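Side-chain contact in orotidine 5'-phosphate decarboxylase (Methanocaldococcus jannaschii, PDB 4LUI), which probably catalyses the decarboxylation of orotidine 5'-monophosphate to UMP, the last step of de novo UMP synthesis: residues Pro55-Ser59 with Thr60-Ile64. Numbering follows the deposited sequence. Where two conformers were deposited one is given.
Sequences PLVLS and TGTEI
Leu56 meets Ile64 loosely, its CD2 lying 4.5 Å from CG1 of Ile64. The carbonyl of Leu56 reaches the later residues through water. One water donates to Leu56 O and, at 2.7 Å, to Thr60 OG1. The same hydroxyl donates to Glu63 OE1, which accepts on its anti lone pair, the one away from OE2, at 2.8 Å from Thr60 OG1. Thr60 OG1 thus accepts from the water and donates to the carboxylate. Val57 carries most of the apolar contact. Its CG2 lies 4.0 Å from Ile64 CG2, and the two side chains cross obliquely. Val57 CG1 points away from its own backbone N (chi1 177°), beside the carbonyl, and rests on the backbone of Gly61, 3.8 Å from Gly61 C. Val57 O accepts the N-H of Gly61 at 2.7 Å, an i to i+4 bond that closes the last helical turn. The N-H...O angle is bent, 137°, although the N lies nearly in line with the C=O bond. Gly61 then leaves helical geometry with positive phi, a turn it can take because it has no side chain to meet the carbonyl oxygen of Thr60. The second subunit of the homodimer covers Val57 and Leu58. In this TIM (beta/alpha)8 barrel, the bend joins helix 54-60, just after strand 49-53, to helix 63-72, which leads on to strand 75-82. Helix 33-43 packs on Leu56, Thr60 and Ile64, and its Arg33 forms a salt bridge with Glu63.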
loop_
_atom_site.group_PDB
_atom_site.type_symbol
_atom_site.label_atom_id
_atom_site.label_comp_id
_atom_site.label_asym_id
_atom_site.label_seq_id
_atom_site.Cartn_x
_atom_site.Cartn_y
_atom_site.Cartn_z
ATOM N N PRO B 55 0.351 8.170 -5.002
ATOM C CA PRO B 55 1.082 9.424 -5.238
ATOM C C PRO B 55 0.157 10.617 -5.492
ATOM O O PRO B 55 0.409 11.712 -4.967
ATOM C CB PRO B 55 1.951 9.097 -6.454
ATOM C CG PRO B 55 2.173 7.581 -6.327
ATOM C CD PRO B 55 0.847 7.066 -5.853
ATOM N N LEU B 56 -0.914 10.396 -6.242
ATOM C CA LEU B 56 -1.882 11.464 -6.466
ATOM C C LEU B 56 -2.671 11.762 -5.196
ATOM O O LEU B 56 -2.794 12.915 -4.781
ATOM C CB LEU B 56 -2.837 11.094 -7.592
ATOM C CG LEU B 56 -3.988 12.080 -7.853
ATOM C CD1 LEU B 56 -3.465 13.458 -8.228
ATOM C CD2 LEU B 56 -4.901 11.536 -8.933
ATOM N N VAL B 57 -3.193 10.714 -4.573
ATOM C CA VAL B 57 -4.106 10.885 -3.443
ATOM C C VAL B 57 -3.423 11.407 -2.168
ATOM O O VAL B 57 -4.020 12.172 -1.410
ATOM C CB VAL B 57 -4.895 9.586 -3.180
ATOM C CG1 VAL B 57 -5.800 9.739 -1.964
ATOM C CG2 VAL B 57 -5.734 9.240 -4.407
ATOM N N LEU B 58 -2.168 11.021 -1.947
ATOM C CA LEU B 58 -1.449 11.422 -0.729
ATOM C C LEU B 58 -1.259 12.913 -0.507
ATOM O O LEU B 58 -1.178 13.372 0.638
ATOM C CB LEU B 58 -0.082 10.753 -0.677
ATOM C CG LEU B 58 -0.132 9.413 0.031
ATOM C CD1 LEU B 58 1.213 8.719 -0.076
ATOM C CD2 LEU B 58 -0.541 9.619 1.484
ATOM N N SER B 59 -1.171 13.662 -1.598
ATOM C CA SER B 59 -0.942 15.100 -1.529
ATOM C C SER B 59 -2.064 15.851 -0.806
ATOM O O SER B 59 -1.804 16.665 0.080
ATOM C CB SER B 59 -0.755 15.673 -2.935
ATOM O OG SER B 59 -0.788 17.090 -2.911
ATOM N N THR B 60 -3.309 15.573 -1.183
ATOM C CA THR B 60 -4.451 16.294 -0.616
ATOM C C THR B 60 -5.493 15.411 0.065
ATOM O O THR B 60 -6.451 15.921 0.643
ATOM C CB THR B 60 -5.173 17.145 -1.679
ATOM O OG1 THR B 60 -5.633 16.296 -2.735
ATOM C CG2 THR B 60 -4.235 18.200 -2.248
ATOM N N GLY B 61 -5.309 14.096 0.003
ATOM C CA GLY B 61 -6.264 13.180 0.595
ATOM C C GLY B 61 -7.379 12.804 -0.365
ATOM O O GLY B 61 -7.379 13.194 -1.537
ATOM N N THR B 62 -8.347 12.058 0.151
ATOM C CA THR B 62 -9.394 11.478 -0.673
ATOM C C THR B 62 -10.350 12.487 -1.312
ATOM O O THR B 62 -11.178 12.095 -2.124
ATOM C CB THR B 62 -10.182 10.415 0.109
ATOM O OG1 THR B 62 -10.706 10.994 1.310
ATOM C CG2 THR B 62 -9.261 9.258 0.466
ATOM N N GLU B 63 -10.235 13.768 -0.965
ATOM C CA GLU B 63 -11.044 14.799 -1.619
ATOM C C GLU B 63 -10.933 14.699 -3.142
ATOM O O GLU B 63 -11.907 14.927 -3.849
ATOM C CB GLU B 63 -10.681 16.217 -1.138
ATOM C CG GLU B 63 -9.270 16.696 -1.497
ATOM C CD GLU B 63 -9.183 17.310 -2.891
ATOM O OE1 GLU B 63 -8.059 17.431 -3.428
ATOM O OE2 GLU B 63 -10.241 17.676 -3.446
ATOM N N ILE B 64 -9.750 14.334 -3.641
ATOM C CA ILE B 64 -9.540 14.268 -5.087
ATOM C C ILE B 64 -10.385 13.165 -5.733
ATOM O O ILE B 64 -10.841 13.308 -6.859
ATOM C CB ILE B 64 -8.022 14.134 -5.463
ATOM C CG1 ILE B 64 -7.812 14.305 -6.969
ATOM C CG2 ILE B 64 -7.447 12.802 -5.007
ATOM C CD1 ILE B 64 -8.366 15.600 -7.529
HETATM O O HOH W 1 -4.301 15.317 -4.923
#